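Local coordinates for Obg-like ATPase 1 (Schizosaccharomyces pombe, PDB 1NI3), which hydrolyses ATP and, less efficiently, GTP, and negatively regulates the G2/M transition of the cell cycle, at residues A[307-312]-A[318-323]. Numbering follows the deposited sequence.
Sequences LINYFT and VRSWTI
W321 reaches across to strand 307-312 with both the edge and the root of its side chain. Its NE1 donates to T312 OG1, 2.9 Å away and in the indole plane, over a nearly straight bond (166°); chi1 of 61° places the T312 hydroxyl between its own backbone N and carbonyl carbon, and there it meets the NE1-H. W321 CB lies over one face of the Y310 ring in a CH-pi contact, 4.1 Å from the centroid. The Y310 ring and the five-membered ring of W321 are nearly parallel (23°) but slid apart, with little overlap. Y310, long and flat, suits this place: its CE1 edge meets I323 CG2 at 3.8 Å, while its hydroxyl bonds to A332 O at helix 329-336. The extended R319 chain lays its guanidinium against the indole, W321 CZ3 3.5 Å above its plane. Trimming W321 to an alanine would probably leave T312 OG1 without its indole donor and take from the R319 guanidinium the ring it lies against, though CB would still sit over Y310. Further along this face the branched I308 and I323 meet CD1 to CD1.

On the other face N309 ND2 faces S320 OG, probably in a hydrogen bond, though too close to be read literally. The small S320 leaves room for F311, whose CD2 comes within 3.7 Å of S320 CB; the F311 ring also packs on helix 68-77. Paired backbone bonds join I308 with I323, Y310 with W321 and T312 with R319. This is an antiparallel beta hairpin in the TGS region, and its second strand runs parallel to strand 81-90, thereby joining the hairpin to the sheet of the G domain.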
# COMPACT_ATOMS: atom_id res chain seq x y z
N LEU A 307 -0.54 6.85 -4.11
CA LEU A 307 -1.09 7.97 -3.37
C LEU A 307 -0.05 9.07 -3.17
O LEU A 307 1.16 8.81 -3.11
CB LEU A 307 -1.65 7.47 -2.02
CG LEU A 307 -2.82 6.48 -2.15
CD1 LEU A 307 -3.18 5.90 -0.79
CD2 LEU A 307 -4.02 7.18 -2.76
N ILE A 308 -0.54 10.31 -3.12
CA ILE A 308 0.26 11.50 -2.91
C ILE A 308 -0.60 12.36 -1.99
O ILE A 308 -1.70 11.96 -1.61
CB ILE A 308 0.46 12.30 -4.22
CG1 ILE A 308 -0.90 12.72 -4.79
CG2 ILE A 308 1.21 11.48 -5.23
CD1 ILE A 308 -0.82 13.79 -5.86
N ASN A 309 -0.13 13.55 -1.65
CA ASN A 309 -0.90 14.41 -0.77
C ASN A 309 -0.62 15.88 -0.98
O ASN A 309 0.36 16.26 -1.64
CB ASN A 309 -0.57 14.07 0.68
CG ASN A 309 0.85 14.43 1.03
OD1 ASN A 309 1.77 14.24 0.22
ND2 ASN A 309 1.06 14.96 2.22
N TYR A 310 -1.49 16.70 -0.42
CA TYR A 310 -1.31 18.13 -0.47
C TYR A 310 -1.70 18.55 0.95
O TYR A 310 -2.32 17.76 1.67
CB TYR A 310 -2.23 18.77 -1.52
CG TYR A 310 -3.70 18.81 -1.19
CD1 TYR A 310 -4.57 17.83 -1.67
CD2 TYR A 310 -4.23 19.85 -0.43
CE1 TYR A 310 -5.94 17.90 -1.40
CE2 TYR A 310 -5.58 19.92 -0.16
CZ TYR A 310 -6.43 18.95 -0.65
OH TYR A 310 -7.77 19.05 -0.40
N PHE A 311 -1.34 19.76 1.38
CA PHE A 311 -1.68 20.17 2.74
C PHE A 311 -2.60 21.37 2.79
O PHE A 311 -2.89 21.99 1.78
CB PHE A 311 -0.42 20.54 3.53
CG PHE A 311 0.73 19.61 3.33
CD1 PHE A 311 1.62 19.81 2.29
CD2 PHE A 311 0.91 18.52 4.17
CE1 PHE A 311 2.68 18.94 2.09
CE2 PHE A 311 1.96 17.64 3.97
CZ PHE A 311 2.85 17.85 2.93
N THR A 312 -3.07 21.66 4.00
CA THR A 312 -3.89 22.83 4.23
C THR A 312 -3.33 23.38 5.53
O THR A 312 -3.65 22.90 6.62
CB THR A 312 -5.40 22.52 4.37
OG1 THR A 312 -5.63 21.66 5.48
CG2 THR A 312 -5.93 21.87 3.11
N VAL A 318 -2.66 22.22 10.61
CA VAL A 318 -1.91 21.83 9.45
C VAL A 318 -2.26 20.38 9.18
O VAL A 318 -1.92 19.50 9.98
CB VAL A 318 -0.40 21.96 9.70
CG1 VAL A 318 0.37 21.36 8.55
CG2 VAL A 318 -0.05 23.41 9.91
N ARG A 319 -2.94 20.12 8.07
CA ARG A 319 -3.33 18.76 7.76
C ARG A 319 -2.96 18.28 6.35
O ARG A 319 -3.15 18.99 5.36
CB ARG A 319 -4.82 18.58 7.96
CG ARG A 319 -5.31 17.21 7.58
CD ARG A 319 -6.71 16.99 8.08
NE ARG A 319 -7.20 15.65 7.76
CZ ARG A 319 -8.40 15.21 8.11
NH1 ARG A 319 -9.21 16.01 8.79
NH2 ARG A 319 -8.79 13.98 7.79
N SER A 320 -2.45 17.05 6.29
CA SER A 320 -2.06 16.42 5.03
C SER A 320 -3.23 15.61 4.50
O SER A 320 -3.73 14.72 5.17
CB SER A 320 -0.87 15.49 5.26
OG SER A 320 -0.49 14.85 4.07
N TRP A 321 -3.67 15.90 3.28
CA TRP A 321 -4.79 15.18 2.70
C TRP A 321 -4.36 14.19 1.62
O TRP A 321 -3.66 14.56 0.68
CB TRP A 321 -5.81 16.17 2.12
CG TRP A 321 -6.22 17.23 3.10
CD1 TRP A 321 -5.52 18.36 3.44
CD2 TRP A 321 -7.38 17.21 3.95
NE1 TRP A 321 -6.16 19.03 4.45
CE2 TRP A 321 -7.30 18.35 4.78
CE3 TRP A 321 -8.46 16.33 4.09
CZ2 TRP A 321 -8.28 18.64 5.73
CZ3 TRP A 321 -9.43 16.63 5.04
CH2 TRP A 321 -9.33 17.78 5.85
N THR A 322 -4.77 12.94 1.75
CA THR A 322 -4.37 11.95 0.75
C THR A 322 -5.19 12.02 -0.53
O THR A 322 -6.42 12.09 -0.48
CB THR A 322 -4.48 10.53 1.30
OG1 THR A 322 -3.51 10.34 2.34
CG2 THR A 322 -4.24 9.51 0.20
N ILE A 323 -4.52 12.00 -1.67
CA ILE A 323 -5.22 12.02 -2.95
C ILE A 323 -4.51 11.11 -3.96
O ILE A 323 -3.38 10.68 -3.72
CB ILE A 323 -5.33 13.46 -3.53
CG1 ILE A 323 -3.94 14.06 -3.71
CG2 ILE A 323 -6.19 14.33 -2.62
CD1 ILE A 323 -3.86 15.03 -4.87